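Local coordinates for ABC transporter (Thermotoga maritima, PDB 1JI0), which binds ATP and probably hydrolyses it to power the uptake of branched-chain amino acids across the membrane, as ATPase subunits of ABC transporters do, at residues Ile5-Tyr16 / Val56-Asn66. Numbering follows the deposited sequence.
Sequences IVLEVQSLHVYY and VRAQKGKIIFN. With ATP (adenosine-5'-triphosphate), chain B.
Gln10 and Lys62 lie side by side on one face of an antiparallel strand pair in the beta subdomain of this ABC ATPase, and they illustrate how paired strands sort their side chains. They are a hydrogen-bonded pair, Gln10 N to Lys62 O (2.8 Å) and Lys62 N to Gln10 O; as directly paired residues they send their side chains to the same face, and the aliphatic part of Lys62 runs along the Gln10 amide. With its CG turned beside the backbone N (chi1 -49°) and the chain extended beyond, Gln10 also brings its CD against Ile64 CD1, at 3.7 Å. Its NE2 donates an almost straight bond to Glu8 OE2, reaching the carboxylate from above its plane while keeping the acceptor in the amide plane.

The other face is apolar: Leu7 CD1 lies alongside Ile63 CG2 at 3.8 Å, and Leu7 also packs on Ile52 of helix 45-52. A beta bulge then shifts the register by one: Ser11 and Leu12 stand opposite the single Gly61, whose backbone angles call for glycine. Beyond it Leu12 CD1 meets Ala58 CB, and the CB atoms of His13 and Lys60 approach to 3.6 Å, while His13 ND1 is hydrogen-bonded to His20 NE2. Val14 CG1 meets Val56 CG2 near Thr47 of the nucleotide site, and the strand ends at Tyr16, whose OH lies 2.5 Å from the ribose O4' of ATP.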
# COMPACT_ATOMS: atom_id res chain seq x y z
N ILE A 5 5.09 9.93 -13.09
CA ILE A 5 3.94 9.84 -12.18
C ILE A 5 3.41 8.44 -12.45
O ILE A 5 2.73 8.21 -13.45
CB ILE A 5 2.83 10.89 -12.52
CG1 ILE A 5 3.36 12.31 -12.29
CG2 ILE A 5 1.59 10.65 -11.65
CD1 ILE A 5 3.83 12.57 -10.85
N VAL A 6 3.73 7.49 -11.57
CA VAL A 6 3.29 6.11 -11.77
C VAL A 6 1.78 5.95 -11.68
O VAL A 6 1.19 5.12 -12.37
CB VAL A 6 3.96 5.13 -10.77
CG1 VAL A 6 5.46 5.21 -10.91
CG2 VAL A 6 3.52 5.46 -9.35
N LEU A 7 1.14 6.75 -10.83
CA LEU A 7 -0.30 6.66 -10.68
C LEU A 7 -0.90 8.03 -10.48
O LEU A 7 -0.45 8.81 -9.63
CB LEU A 7 -0.67 5.78 -9.48
CG LEU A 7 -2.18 5.57 -9.32
CD1 LEU A 7 -2.64 4.46 -10.28
CD2 LEU A 7 -2.49 5.18 -7.88
N GLU A 8 -1.91 8.34 -11.28
CA GLU A 8 -2.61 9.61 -11.15
C GLU A 8 -4.11 9.36 -11.13
O GLU A 8 -4.66 8.69 -12.00
CB GLU A 8 -2.27 10.56 -12.30
CG GLU A 8 -2.92 11.93 -12.12
CD GLU A 8 -2.63 12.90 -13.25
OE1 GLU A 8 -1.96 12.49 -14.23
OE2 GLU A 8 -3.07 14.06 -13.16
N VAL A 9 -4.77 9.89 -10.11
CA VAL A 9 -6.21 9.76 -9.97
C VAL A 9 -6.77 11.14 -10.27
O VAL A 9 -6.31 12.12 -9.69
CB VAL A 9 -6.60 9.33 -8.52
CG1 VAL A 9 -8.12 9.30 -8.36
CG2 VAL A 9 -6.02 7.97 -8.20
N GLN A 10 -7.73 11.23 -11.19
CA GLN A 10 -8.31 12.52 -11.53
C GLN A 10 -9.80 12.56 -11.21
O GLN A 10 -10.55 11.71 -11.67
CB GLN A 10 -8.11 12.83 -13.02
CG GLN A 10 -6.69 12.65 -13.52
CD GLN A 10 -6.53 13.08 -14.97
OE1 GLN A 10 -7.41 12.83 -15.80
NE2 GLN A 10 -5.41 13.72 -15.28
N SER A 11 -10.21 13.56 -10.44
CA SER A 11 -11.61 13.76 -10.05
C SER A 11 -12.37 12.45 -9.89
O SER A 11 -13.43 12.26 -10.48
CB SER A 11 -12.31 14.63 -11.10
OG SER A 11 -11.62 15.87 -11.28
N LEU A 12 -11.82 11.55 -9.09
CA LEU A 12 -12.42 10.24 -8.85
C LEU A 12 -13.67 10.32 -7.99
O LEU A 12 -13.69 10.98 -6.95
CB LEU A 12 -11.41 9.31 -8.17
CG LEU A 12 -11.93 7.96 -7.66
CD1 LEU A 12 -12.44 7.13 -8.82
CD2 LEU A 12 -10.82 7.22 -6.92
N HIS A 13 -14.72 9.63 -8.44
CA HIS A 13 -15.99 9.56 -7.72
C HIS A 13 -16.33 8.09 -7.57
O HIS A 13 -16.23 7.32 -8.53
CB HIS A 13 -17.11 10.26 -8.50
CG HIS A 13 -17.19 11.72 -8.24
ND1 HIS A 13 -17.90 12.25 -7.18
CD2 HIS A 13 -16.61 12.78 -8.86
CE1 HIS A 13 -17.75 13.56 -7.16
NE2 HIS A 13 -16.97 13.91 -8.17
N VAL A 14 -16.71 7.68 -6.37
CA VAL A 14 -17.07 6.29 -6.14
C VAL A 14 -18.35 6.23 -5.33
O VAL A 14 -18.47 6.83 -4.27
CB VAL A 14 -15.96 5.53 -5.40
CG1 VAL A 14 -16.42 4.10 -5.12
CG2 VAL A 14 -14.69 5.51 -6.24
N TYR A 15 -19.32 5.49 -5.87
CA TYR A 15 -20.62 5.31 -5.24
C TYR A 15 -20.86 3.82 -5.10
O TYR A 15 -20.64 3.06 -6.03
CB TYR A 15 -21.74 5.86 -6.13
CG TYR A 15 -21.72 7.34 -6.42
CD1 TYR A 15 -22.53 8.22 -5.70
CD2 TYR A 15 -20.97 7.85 -7.49
CE1 TYR A 15 -22.61 9.57 -6.05
CE2 TYR A 15 -21.04 9.19 -7.84
CZ TYR A 15 -21.86 10.05 -7.13
OH TYR A 15 -21.97 11.36 -7.51
N TYR A 16 -21.31 3.40 -3.92
CA TYR A 16 -21.73 2.01 -3.78
C TYR A 16 -22.75 1.84 -2.66
O TYR A 16 -22.60 2.34 -1.55
CB TYR A 16 -20.49 1.16 -3.50
CG TYR A 16 -19.95 1.47 -2.15
CD1 TYR A 16 -20.51 0.87 -1.02
CD2 TYR A 16 -18.83 2.29 -2.01
CE1 TYR A 16 -19.95 1.08 0.23
CE2 TYR A 16 -18.28 2.50 -0.75
CZ TYR A 16 -18.83 1.89 0.36
OH TYR A 16 -18.27 2.08 1.61
N VAL A 56 -13.95 -1.96 -7.06
CA VAL A 56 -15.20 -1.23 -6.90
C VAL A 56 -15.25 -0.32 -8.11
O VAL A 56 -14.21 0.08 -8.63
CB VAL A 56 -15.22 -0.42 -5.58
CG1 VAL A 56 -14.11 0.60 -5.56
CG2 VAL A 56 -16.56 0.26 -5.42
N ARG A 57 -16.45 0.02 -8.58
CA ARG A 57 -16.58 0.85 -9.76
C ARG A 57 -16.37 2.35 -9.57
O ARG A 57 -16.78 2.93 -8.56
CB ARG A 57 -17.95 0.63 -10.42
CG ARG A 57 -18.12 1.39 -11.72
CD ARG A 57 -19.55 1.31 -12.23
NE ARG A 57 -19.76 2.17 -13.39
CZ ARG A 57 -19.17 1.99 -14.57
NH1 ARG A 57 -19.42 2.83 -15.57
NH2 ARG A 57 -18.36 0.96 -14.76
N ALA A 58 -15.74 2.97 -10.56
CA ALA A 58 -15.50 4.40 -10.54
C ALA A 58 -16.55 5.01 -11.47
O ALA A 58 -16.46 4.87 -12.69
CB ALA A 58 -14.10 4.71 -11.06
N GLN A 59 -17.55 5.66 -10.89
CA GLN A 59 -18.64 6.27 -11.65
C GLN A 59 -18.19 7.52 -12.42
O GLN A 59 -18.80 7.89 -13.42
CB GLN A 59 -19.78 6.66 -10.71
CG GLN A 59 -20.06 5.65 -9.59
CD GLN A 59 -20.68 4.36 -10.09
OE1 GLN A 59 -21.17 3.55 -9.30
NE2 GLN A 59 -20.66 4.17 -11.41
N LYS A 60 -17.14 8.16 -11.94
CA LYS A 60 -16.65 9.37 -12.59
C LYS A 60 -15.16 9.54 -12.34
O LYS A 60 -14.63 9.06 -11.34
CB LYS A 60 -17.43 10.57 -12.06
CG LYS A 60 -17.96 11.49 -13.14
CD LYS A 60 -19.06 12.41 -12.60
CE LYS A 60 -20.26 11.60 -12.11
NZ LYS A 60 -20.88 10.79 -13.20
N GLY A 61 -14.48 10.21 -13.27
CA GLY A 61 -13.05 10.43 -13.15
C GLY A 61 -12.22 9.31 -13.75
O GLY A 61 -12.76 8.34 -14.28
N LYS A 62 -10.90 9.44 -13.68
CA LYS A 62 -10.04 8.40 -14.22
C LYS A 62 -8.82 8.09 -13.37
O LYS A 62 -8.35 8.91 -12.58
CB LYS A 62 -9.59 8.75 -15.64
CG LYS A 62 -8.78 10.00 -15.76
CD LYS A 62 -8.27 10.20 -17.19
CE LYS A 62 -9.42 10.27 -18.19
NZ LYS A 62 -8.94 10.60 -19.57
N ILE A 63 -8.32 6.88 -13.56
CA ILE A 63 -7.16 6.37 -12.85
C ILE A 63 -6.17 6.07 -13.96
O ILE A 63 -6.46 5.28 -14.87
CB ILE A 63 -7.51 5.09 -12.07
CG1 ILE A 63 -8.67 5.39 -11.11
CG2 ILE A 63 -6.30 4.59 -11.30
CD1 ILE A 63 -9.08 4.22 -10.22
N ILE A 64 -5.02 6.72 -13.90
CA ILE A 64 -3.99 6.56 -14.92
C ILE A 64 -2.74 5.92 -14.34
O ILE A 64 -2.15 6.44 -13.40
CB ILE A 64 -3.65 7.95 -15.52
CG1 ILE A 64 -4.93 8.65 -15.96
CG2 ILE A 64 -2.70 7.78 -16.70
CD1 ILE A 64 -4.75 10.11 -16.31
N PHE A 65 -2.36 4.77 -14.89
CA PHE A 65 -1.18 4.03 -14.45
C PHE A 65 -0.12 4.20 -15.54
O PHE A 65 -0.35 3.81 -16.69
CB PHE A 65 -1.52 2.55 -14.28
CG PHE A 65 -0.34 1.71 -13.89
CD1 PHE A 65 0.35 1.95 -12.71
CD2 PHE A 65 0.06 0.65 -14.70
CE1 PHE A 65 1.42 1.14 -12.34
CE2 PHE A 65 1.13 -0.16 -14.33
CZ PHE A 65 1.82 0.08 -13.15
N ASN A 66 1.02 4.76 -15.17
CA ASN A 66 2.11 5.04 -16.11
C ASN A 66 1.61 5.64 -17.41
O ASN A 66 2.00 5.21 -18.50
CB ASN A 66 2.93 3.79 -16.40
CG ASN A 66 3.99 3.55 -15.35
OD1 ASN A 66 4.75 4.46 -15.00
ND2 ASN A 66 4.05 2.33 -14.85
PG ATP B . -10.50 0.86 6.20
O1G ATP B . -10.38 0.38 7.59
O2G ATP B . -9.22 1.29 5.58
O3G ATP B . -11.38 -0.01 5.35
PB ATP B . -11.56 3.43 5.24
O1B ATP B . -11.61 4.75 5.93
O2B ATP B . -10.63 3.25 4.14
O3B ATP B . -11.27 2.27 6.35
PA ATP B . -13.83 2.65 3.54
O1A ATP B . -13.45 1.28 3.18
O2A ATP B . -13.81 3.68 2.47
O3A ATP B . -13.02 3.10 4.85
O5' ATP B . -15.25 2.60 4.18
C5' ATP B . -15.88 3.78 4.68
C4' ATP B . -16.99 4.24 3.80
O4' ATP B . -18.03 3.22 3.85
C3' ATP B . -17.65 5.50 4.30
O3' ATP B . -17.79 6.43 3.22
C2' ATP B . -18.96 5.02 4.85
O2' ATP B . -20.01 5.98 4.79
C1' ATP B . -19.30 3.87 3.89
N9 ATP B . -20.35 2.89 4.34
C8 ATP B . -20.38 1.52 4.14
N7 ATP B . -21.42 0.90 4.63
C5 ATP B . -22.15 1.94 5.19
C6 ATP B . -23.41 1.97 5.88
N6 ATP B . -24.09 0.85 6.08
N1 ATP B . -23.89 3.16 6.33
C2 ATP B . -23.18 4.28 6.11
N3 ATP B . -21.99 4.39 5.47
C4 ATP B . -21.53 3.16 5.03
O HOH W 1 0.10 7.84 -14.46